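Local structure of possible TctC subunit of the Tripartite Tricarboxylate Transport(TTT) Family (Rhodopseudomonas palustris, 6HKE) at residues A[245-248]-A[249-253]; A[257-260]-A[261-265]; A[266-269]-A[270-274]; A[284-287]-A[288-291]. The protein binds malate as the periplasmic substrate-binding protein of a tripartite tricarboxylate transporter, and probably hands this C4-dicarboxylate to the membrane components for uptake. The protein carries 2 engineered substitutions. One frame throughout, in Å; residues are numbered along the deposited sequence.

Interaction 1: A[245-248]-A[249-253]; sequences RGTP and EPIVA
T247 sets its methyl anti to the backbone N (chi1 -60° places OG1 beside that N), and I251 sets CG2 anti to its own N (chi1 -69°); the two branches thereby meet, T247 CG2 lying 3.8 Å from I251 CG2, with the side chains crossing at about a right angle. V252 adds its CG2 branch from the next position, 4.0 Å from T247 CG2, so the threonine methyl touches branches of two successive helix residues. The hydroxyl of T247 takes no part in this: OG1 is hydrogen-bonded to the carbonyl of P244, just upstream, which leaves the methyl as the face turned to the helix. P248 occupies the N-cap position of helix 249-263. Its ring lies alongside I251, pointing the same way, with P248 CD 4.2 Å from I251 CD1, and on another side its CB comes 3.9 Å from P250 CD. The first-turn backbone bond runs from V252 N to P248 O at 3.0 Å, in the carbonyl plane. E249, its chain bent at chi2 (-38°), folds back beside the loop, and OE2 stands 3.2 Å from T247 O; both are acceptors, so this approach is not a bond. Around this turn V252 and E249 also touch T103 of strand 102-118, T247 meets P71, and I251 meets F13. The result is a helix start joined to strand 236-244 by the short loop 245-248, away from the malate site. P248 and P250, with no N-H to offer, suit the opening of a helix, and the V252-P248 backbone bond together with the apolar contacts of T247 and P248 joins loop and first turn.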
loop_
_atom_site.group_PDB
_atom_site.type_symbol
_atom_site.label_atom_id
_atom_site.label_comp_id
_atom_site.label_asym_id
_atom_site.label_seq_id
_atom_site.Cartn_x
_atom_site.Cartn_y
_atom_site.Cartn_z
ATOM N N ARG A 245 -8.503 17.218 8.236
ATOM C CA ARG A 245 -9.222 18.183 7.373
ATOM C C ARG A 245 -9.121 19.545 8.058
ATOM O O ARG A 245 -9.132 19.577 9.284
ATOM C CB ARG A 245 -10.658 17.726 7.127
ATOM C CG ARG A 245 -11.334 18.440 5.967
ATOM C CD ARG A 245 -10.574 18.328 4.659
ATOM N NE ARG A 245 -11.368 18.827 3.542
ATOM C CZ ARG A 245 -11.168 18.522 2.263
ATOM N NH1 ARG A 245 -10.176 17.720 1.905
ATOM N NH2 ARG A 245 -11.969 19.024 1.333
ATOM N N GLY A 246 -8.887 20.605 7.298
ATOM C CA GLY A 246 -8.758 21.971 7.850
ATOM C C GLY A 246 -7.332 22.345 8.225
ATOM O O GLY A 246 -7.167 23.438 8.776
ATOM N N THR A 247 -6.337 21.495 7.953
ATOM C CA THR A 247 -4.908 21.839 8.161
ATOM C C THR A 247 -4.616 22.989 7.200
ATOM O O THR A 247 -4.885 22.869 6.003
ATOM C CB THR A 247 -3.954 20.650 7.983
ATOM O OG1 THR A 247 -4.269 19.612 8.910
ATOM C CG2 THR A 247 -2.506 21.033 8.207
ATOM N N PRO A 248 -4.160 24.155 7.719
ATOM C CA PRO A 248 -3.951 25.340 6.895
ATOM C C PRO A 248 -3.081 25.044 5.670
ATOM O O PRO A 248 -2.106 24.282 5.792
ATOM C CB PRO A 248 -3.262 26.300 7.876
ATOM C CG PRO A 248 -3.850 25.924 9.217
ATOM C CD PRO A 248 -3.889 24.415 9.146
ATOM N N GLU A 249 -3.444 25.650 4.535
ATOM C CA GLU A 249 -2.769 25.455 3.222
ATOM C C GLU A 249 -1.282 25.805 3.312
ATOM O O GLU A 249 -0.471 25.096 2.737
ATOM C CB GLU A 249 -3.526 26.186 2.115
ATOM C CG GLU A 249 -4.935 25.627 1.862
ATOM C CD GLU A 249 -5.180 24.115 1.941
ATOM O OE1 GLU A 249 -4.941 23.414 0.934
ATOM O OE2 GLU A 249 -5.633 23.631 3.018
ATOM N N PRO A 250 -0.845 26.857 4.031
ATOM C CA PRO A 250 0.587 27.119 4.168
ATOM C C PRO A 250 1.358 25.987 4.870
ATOM O O PRO A 250 2.469 25.681 4.487
ATOM C CB PRO A 250 0.641 28.423 4.995
ATOM C CG PRO A 250 -0.739 29.040 4.866
ATOM C CD PRO A 250 -1.681 27.871 4.701
ATOM N N ILE A 251 0.761 25.384 5.899
ATOM C CA ILE A 251 1.368 24.230 6.620
ATOM C C ILE A 251 1.409 23.056 5.644
ATOM O O ILE A 251 2.431 22.355 5.593
ATOM C CB ILE A 251 0.584 23.914 7.911
ATOM C CG1 ILE A 251 0.767 25.026 8.949
ATOM C CG2 ILE A 251 0.994 22.567 8.469
ATOM C CD1 ILE A 251 0.132 24.739 10.298
ATOM N N VAL A 252 0.351 22.889 4.853
ATOM C CA VAL A 252 0.293 21.842 3.798
ATOM C C VAL A 252 1.382 22.122 2.748
ATOM O O VAL A 252 2.039 21.149 2.344
ATOM C CB VAL A 252 -1.107 21.731 3.178
ATOM C CG1 VAL A 252 -1.117 20.733 2.035
ATOM C CG2 VAL A 252 -2.141 21.351 4.222
ATOM N N ALA A 253 1.577 23.383 2.322
ATOM C CA ALA A 253 2.575 23.749 1.274
ATOM C C ALA A 253 3.991 23.352 1.735
ATOM O O ALA A 253 4.739 22.758 0.952
ATOM C CB ALA A 253 2.474 25.220 0.948
#

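Interaction 2: A[257-260]-A[261-265]; sequences AAVS and RALDQ
Regular i to i+4 backbone bonds carry helix 249-263 through this turn, from R261 N to A257 O (2.9 Å), A262 N to A258 O and L263 N to V259 O, and the series fades at D264 N, whose bond to S260 O is weak at 3.2 Å. V259 and L263 lie side by side, pointing the same way, and V259 CG1 meets L263 CD1 at 3.8 Å. V259 puts that branch anti to its N (chi1 169°), along the buried flank of the helix, where the side chain also touches M41 of helix 29-45 and A106 and L108 of strand 102-118. L263 reaches P280 and R285 as well; an alanine here would probably leave V259 CG1 without its neighbour and open a gap beside P280. On the polar flank, R261 runs its CB, CG and CD past A257 O, CG at 3.4 Å, before bending at chi3 (64°) toward a weak bond with T44. S260 OG and D264 OD1 both bind R285, the latter by a salt bridge. The helix is thus two-sided: aliphatic branches pack it against helix 29-45 and strand 102-118, while near its C-terminal end the cationic R285 answers a hydroxyl and a carboxylate one turn apart.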
loop_
_atom_site.group_PDB
_atom_site.type_symbol
_atom_site.label_atom_id
_atom_site.label_comp_id
_atom_site.label_asym_id
_atom_site.label_seq_id
_atom_site.Cartn_x
_atom_site.Cartn_y
_atom_site.Cartn_z
ATOM N N ALA A 257 6.434 20.464 0.169
ATOM C CA ALA A 257 7.769 20.846 -0.333
ATOM C C ALA A 257 8.811 19.971 0.381
ATOM O O ALA A 257 9.789 19.565 -0.269
ATOM C CB ALA A 257 8.002 22.331 -0.123
ATOM N N ALA A 258 8.602 19.673 1.664
ATOM C CA ALA A 258 9.499 18.798 2.455
ATOM C C ALA A 258 9.497 17.403 1.819
ATOM O O ALA A 258 10.564 16.798 1.661
ATOM C CB ALA A 258 9.087 18.773 3.904
ATOM N N VAL A 259 8.333 16.918 1.424
ATOM C CA VAL A 259 8.246 15.603 0.731
ATOM C C VAL A 259 9.028 15.735 -0.574
ATOM O O VAL A 259 9.826 14.837 -0.882
ATOM C CB VAL A 259 6.793 15.175 0.467
ATOM C CG1 VAL A 259 6.719 13.976 -0.458
ATOM C CG2 VAL A 259 6.058 14.894 1.762
ATOM N N SER A 260 8.804 16.822 -1.310
ATOM C CA SER A 260 9.393 16.992 -2.657
ATOM C C SER A 260 10.918 16.931 -2.550
ATOM O O SER A 260 11.538 16.210 -3.343
ATOM C CB SER A 260 8.944 18.260 -3.305
ATOM O OG SER A 260 9.105 18.153 -4.699
ATOM N N ARG A 261 11.494 17.668 -1.601
ATOM C CA ARG A 261 12.969 17.770 -1.428
ATOM C C ARG A 261 13.514 16.423 -0.936
ATOM O O ARG A 261 14.644 16.052 -1.350
ATOM C CB ARG A 261 13.266 18.981 -0.540
ATOM C CG ARG A 261 12.978 20.297 -1.252
ATOM C CD ARG A 261 12.798 21.507 -0.349
ATOM N NE ARG A 261 14.043 21.772 0.353
ATOM C CZ ARG A 261 15.082 22.449 -0.135
ATOM N NH1 ARG A 261 15.050 22.983 -1.347
ATOM N NH2 ARG A 261 16.164 22.587 0.608
ATOM N N ALA A 262 12.731 15.686 -0.126
ATOM C CA ALA A 262 13.068 14.333 0.381
ATOM C C ALA A 262 13.149 13.334 -0.789
ATOM O O ALA A 262 14.123 12.532 -0.855
ATOM C CB ALA A 262 12.057 13.879 1.409
ATOM N N LEU A 263 12.144 13.351 -1.659
ATOM C CA LEU A 263 12.076 12.513 -2.884
ATOM C C LEU A 263 13.289 12.788 -3.797
ATOM O O LEU A 263 13.705 11.862 -4.489
ATOM C CB LEU A 263 10.755 12.821 -3.598
ATOM C CG LEU A 263 9.509 12.331 -2.873
ATOM C CD1 LEU A 263 8.261 12.702 -3.650
ATOM C CD2 LEU A 263 9.588 10.831 -2.629
ATOM N N ASP A 264 13.852 13.999 -3.763
ATOM C CA ASP A 264 15.041 14.402 -4.567
ATOM C C ASP A 264 16.347 13.871 -3.971
ATOM O O ASP A 264 17.340 13.937 -4.684
ATOM C CB ASP A 264 15.185 15.922 -4.643
ATOM C CG ASP A 264 14.077 16.576 -5.429
ATOM O OD1 ASP A 264 13.503 15.883 -6.314
ATOM O OD2 ASP A 264 13.786 17.752 -5.130
ATOM N N GLN A 265 16.366 13.418 -2.713
ATOM C CA GLN A 265 17.597 12.879 -2.083
ATOM C C GLN A 265 17.988 11.576 -2.784
ATOM O O GLN A 265 17.121 10.725 -2.990
ATOM C CB GLN A 265 17.420 12.617 -0.594
ATOM C CG GLN A 265 17.229 13.871 0.235
ATOM C CD GLN A 265 18.238 14.911 -0.169
ATOM O OE1 GLN A 265 17.915 15.856 -0.884
ATOM N NE2 GLN A 265 19.477 14.700 0.229
#

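Interaction 3: A[266-269]-A[270-274]; sequences SDVR and TRLTD
T270 and T273 each fold their hydroxyl back onto the carbonyl one turn earlier. Both place OG1 between the backbone N and the carbonyl carbon (chi1 69° in T270, 62° in T273), which aims it along the helix: T270 OG1 donates to S266 O at 3.1 Å and T273 OG1 to R269 O at 2.7 Å. Each acceptor also takes the backbone N-H of the same threonine, and in both cases N and OG1 come from opposite faces of the carbonyl plane, so one oxygen is gripped twice. T270 CG2 passes S266 O closely as well, at 3.2 Å. D267 and R271 lie side by side, pointing the same way. The arginine chain bends at chi3, and D267 OD2 lies beside R271 CD at 3.3 Å. D267 OD2 is 3.5 Å from R271 NE, well out of the guanidinium plane; this salt bridge is one of charge alone, with no N-H directed at the oxygen, the two planes being 34° apart. On the buried flank V268 CG1, anti to its N, touches L272 CD1 at 3.8 Å. L272 also rests on L36 of helix 29-45 and on A277, whereas R269 and T273 meet V279; the L272 side chain is about 10 Å from that of Q192, which binds malate. Helix 266-274 therefore buries V268 and L272 and leaves its charged residues and T270 exposed, and the threonine hydroxyls spend their hydrogens on its own backbone.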
loop_
_atom_site.group_PDB
_atom_site.type_symbol
_atom_site.label_atom_id
_atom_site.label_comp_id
_atom_site.label_asym_id
_atom_site.label_seq_id
_atom_site.Cartn_x
_atom_site.Cartn_y
_atom_site.Cartn_z
ATOM N N SER A 266 19.263 11.445 -3.139
ATOM C CA SER A 266 19.831 10.252 -3.797
ATOM C C SER A 266 19.447 8.997 -3.016
ATOM O O SER A 266 19.077 7.998 -3.658
ATOM C CB SER A 266 21.310 10.343 -3.920
ATOM O OG SER A 266 21.768 9.272 -4.726
ATOM N N ASP A 267 19.557 9.068 -1.691
ATOM C CA ASP A 267 19.343 7.936 -0.761
ATOM C C ASP A 267 17.921 7.411 -0.936
ATOM O O ASP A 267 17.741 6.181 -0.960
ATOM C CB ASP A 267 19.533 8.360 0.690
ATOM C CG ASP A 267 19.918 7.185 1.557
ATOM O OD1 ASP A 267 21.097 6.793 1.478
ATOM O OD2 ASP A 267 19.022 6.640 2.255
ATOM N N VAL A 268 16.960 8.326 -1.048
ATOM C CA VAL A 268 15.507 8.014 -1.165
ATOM C C VAL A 268 15.217 7.459 -2.570
ATOM O O VAL A 268 14.561 6.410 -2.618
ATOM C CB VAL A 268 14.647 9.246 -0.794
ATOM C CG1 VAL A 268 13.168 9.066 -1.073
ATOM C CG2 VAL A 268 14.844 9.591 0.666
ATOM N N ARG A 269 15.722 8.080 -3.650
ATOM C CA ARG A 269 15.407 7.642 -5.037
ATOM C C ARG A 269 15.920 6.216 -5.241
ATOM O O ARG A 269 15.157 5.369 -5.744
ATOM C CB ARG A 269 16.043 8.517 -6.115
ATOM C CG ARG A 269 15.647 9.984 -6.068
ATOM C CD ARG A 269 16.460 10.724 -7.108
ATOM N NE ARG A 269 16.316 10.053 -8.396
ATOM C CZ ARG A 269 15.271 10.208 -9.211
ATOM N NH1 ARG A 269 14.262 10.992 -8.878
ATOM N NH2 ARG A 269 15.227 9.570 -10.366
ATOM N N THR A 270 17.161 5.949 -4.835
ATOM C CA THR A 270 17.810 4.641 -5.072
ATOM C C THR A 270 17.153 3.591 -4.164
ATOM O O THR A 270 16.960 2.462 -4.661
ATOM C CB THR A 270 19.336 4.733 -4.990
ATOM O OG1 THR A 270 19.686 4.974 -3.635
ATOM C CG2 THR A 270 19.905 5.824 -5.870
ATOM N N ARG A 271 16.761 3.922 -2.927
ATOM C CA ARG A 271 16.094 2.919 -2.042
ATOM C C ARG A 271 14.705 2.603 -2.610
ATOM O O ARG A 271 14.394 1.420 -2.848
ATOM C CB ARG A 271 16.054 3.369 -0.584
ATOM C CG ARG A 271 17.213 2.852 0.269
ATOM C CD ARG A 271 17.548 3.831 1.392
ATOM N NE ARG A 271 17.951 3.308 2.703
ATOM C CZ ARG A 271 17.139 2.869 3.680
ATOM N NH1 ARG A 271 17.650 2.448 4.826
ATOM N NH2 ARG A 271 15.831 2.808 3.514
ATOM N N LEU A 272 13.904 3.624 -2.901
ATOM C CA LEU A 272 12.560 3.413 -3.502
ATOM C C LEU A 272 12.691 2.560 -4.773
ATOM O O LEU A 272 12.017 1.514 -4.843
ATOM C CB LEU A 272 11.907 4.762 -3.805
ATOM C CG LEU A 272 11.285 5.481 -2.610
ATOM C CD1 LEU A 272 10.802 6.863 -3.026
ATOM C CD2 LEU A 272 10.131 4.680 -2.026
ATOM N N THR A 273 13.525 2.978 -5.731
ATOM C CA THR A 273 13.571 2.387 -7.096
ATOM C C THR A 273 14.208 0.991 -7.051
ATOM O O THR A 273 13.766 0.130 -7.852
ATOM C CB THR A 273 14.214 3.343 -8.117
ATOM O OG1 THR A 273 15.566 3.618 -7.755
ATOM C CG2 THR A 273 13.461 4.651 -8.252
ATOM N N ASP A 274 15.166 0.737 -6.149
ATOM C CA ASP A 274 15.780 -0.615 -5.959
ATOM C C ASP A 274 14.731 -1.642 -5.493
ATOM O O ASP A 274 14.947 -2.852 -5.679
ATOM C CB ASP A 274 16.904 -0.619 -4.919
ATOM C CG ASP A 274 18.222 -0.033 -5.391
ATOM O OD1 ASP A 274 18.462 0.004 -6.637
ATOM O OD2 ASP A 274 19.001 0.400 -4.509
#

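Interaction 4: A[284-287]-A[288-291]; sequences QRAP and VVLA
V289 straddles the carbonyl of Q284: CG1 comes 3.2 Å from Q284 O and CG2 3.6 Å from the same atom, with both branches against that carbonyl oxygen. With CG1 anti to the backbone N (chi1 166°) and CG2 beside that N, the forked side chain faces back toward the loop. A286, two residues on from Q284, brings CB to 4.4 Å from V289 CG2 and 4.3 Å from V288 CG1, both loose contacts. A glycine in place of V289 would probably leave Q284 O and the A286 methyl facing a gap, setting the loop freer to shift against the helix. The backbone bonds of this first turn are all weak: V289 N to A286 O at 3.2 Å, and two N-H groups, L290 and A291, sharing P287 O, with A291 N at 3.3 Å. Farther out, other contacts fix the loop. Q284 OE1 accepts from R281 N, and its side chain rests on L107 and E110 of strand 102-118. R285 turns away from the helix, with NH2 bonded to P280 O, while its own carbonyl takes N256 ND2. L290 packs on P104, W238 and F242, and the L290 side chain is about 8 Å from that of H80, a malate-binding residue. Helix 287-305 thus begins on feeble bonds of its own; the packing of V289 on Q284 and A286, and the polar bonds of Q284 and R285 to R281, P280 and N256, probably help hold its entry.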
loop_
_atom_site.group_PDB
_atom_site.type_symbol
_atom_site.label_atom_id
_atom_site.label_comp_id
_atom_site.label_asym_id
_atom_site.label_seq_id
_atom_site.Cartn_x
_atom_site.Cartn_y
_atom_site.Cartn_z
ATOM N N GLN A 284 3.649 15.275 -10.501
ATOM C CA GLN A 284 2.779 14.402 -9.662
ATOM C C GLN A 284 2.779 14.871 -8.199
ATOM O O GLN A 284 2.112 14.208 -7.386
ATOM C CB GLN A 284 3.246 12.945 -9.724
ATOM C CG GLN A 284 2.852 12.170 -10.976
ATOM C CD GLN A 284 3.368 10.754 -10.846
ATOM O OE1 GLN A 284 4.532 10.463 -11.112
ATOM N NE2 GLN A 284 2.513 9.859 -10.390
ATOM N N ARG A 285 3.458 15.977 -7.864
ATOM C CA ARG A 285 3.826 16.294 -6.459
ATOM C C ARG A 285 2.866 17.303 -5.811
ATOM O O ARG A 285 2.880 17.386 -4.573
ATOM C CB ARG A 285 5.277 16.767 -6.394
ATOM C CG ARG A 285 6.258 15.610 -6.503
ATOM C CD ARG A 285 7.721 16.021 -6.552
ATOM N NE ARG A 285 8.576 14.928 -7.006
ATOM C CZ ARG A 285 9.906 14.926 -6.948
ATOM N NH1 ARG A 285 10.580 15.961 -6.462
ATOM N NH2 ARG A 285 10.569 13.874 -7.373
ATOM N N ALA A 286 2.047 18.030 -6.572
ATOM C CA ALA A 286 1.003 18.927 -6.012
ATOM C C ALA A 286 0.068 18.142 -5.074
ATOM O O ALA A 286 -0.242 16.969 -5.293
ATOM C CB ALA A 286 0.257 19.611 -7.131
ATOM N N PRO A 287 -0.387 18.736 -3.953
ATOM C CA PRO A 287 -1.416 18.112 -3.108
ATOM C C PRO A 287 -2.642 17.529 -3.841
ATOM O O PRO A 287 -3.199 16.526 -3.386
ATOM C CB PRO A 287 -1.855 19.293 -2.235
ATOM C CG PRO A 287 -0.575 20.114 -2.073
ATOM C CD PRO A 287 0.074 20.038 -3.438
ATOM N N VAL A 288 -3.068 18.168 -4.932
ATOM C CA VAL A 288 -4.328 17.816 -5.655
ATOM C C VAL A 288 -4.123 16.519 -6.455
ATOM O O VAL A 288 -5.098 15.748 -6.591
ATOM C CB VAL A 288 -4.823 18.980 -6.538
ATOM C CG1 VAL A 288 -3.970 19.175 -7.783
ATOM C CG2 VAL A 288 -6.293 18.827 -6.909
ATOM N N VAL A 289 -2.901 16.235 -6.921
ATOM C CA VAL A 289 -2.626 14.958 -7.632
ATOM C C VAL A 289 -3.115 13.813 -6.740
ATOM O O VAL A 289 -3.766 12.875 -7.264
ATOM C CB VAL A 289 -1.137 14.797 -7.977
ATOM C CG1 VAL A 289 -0.818 13.361 -8.382
ATOM C CG2 VAL A 289 -0.720 15.796 -9.053
ATOM N N LEU A 290 -2.821 13.896 -5.441
ATOM C CA LEU A 290 -3.191 12.851 -4.456
ATOM C C LEU A 290 -4.701 12.866 -4.201
ATOM O O LEU A 290 -5.291 11.766 -4.045
ATOM C CB LEU A 290 -2.397 13.070 -3.168
ATOM C CG LEU A 290 -2.806 12.171 -2.008
ATOM C CD1 LEU A 290 -2.681 10.714 -2.389
ATOM C CD2 LEU A 290 -1.986 12.496 -0.774
ATOM N N ALA A 291 -5.312 14.044 -4.129
ATOM C CA ALA A 291 -6.788 14.208 -3.996
ATOM C C ALA A 291 -7.482 13.548 -5.200
ATOM O O ALA A 291 -8.545 12.887 -4.992
ATOM C CB ALA A 291 -7.149 15.667 -3.890
#

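In the fold
The four contacts come in series along the C-terminal part of the chain. Interactions 1 and 2 share helix 249-263, their centres 18 Å apart, the first at its start and the second toward its C-terminal end. Interaction 3 follows on helix 266-274, its centre 12 Å from that of interaction 2, and V268 CG1 packs 4.0 Å from L263 CA. Interaction 4, at the entry to helix 287-305, ties back to interactions 1 and 2: the R285-D264 salt bridge joins it to interaction 2, and P287 CG lies 4.2 Å from V252 CG1. Interaction 3 touches neither 1 nor 4. Helix 249-263 thus contacts both helix 266-274 and the start of helix 287-305, within a periplasmic-binding-protein fold.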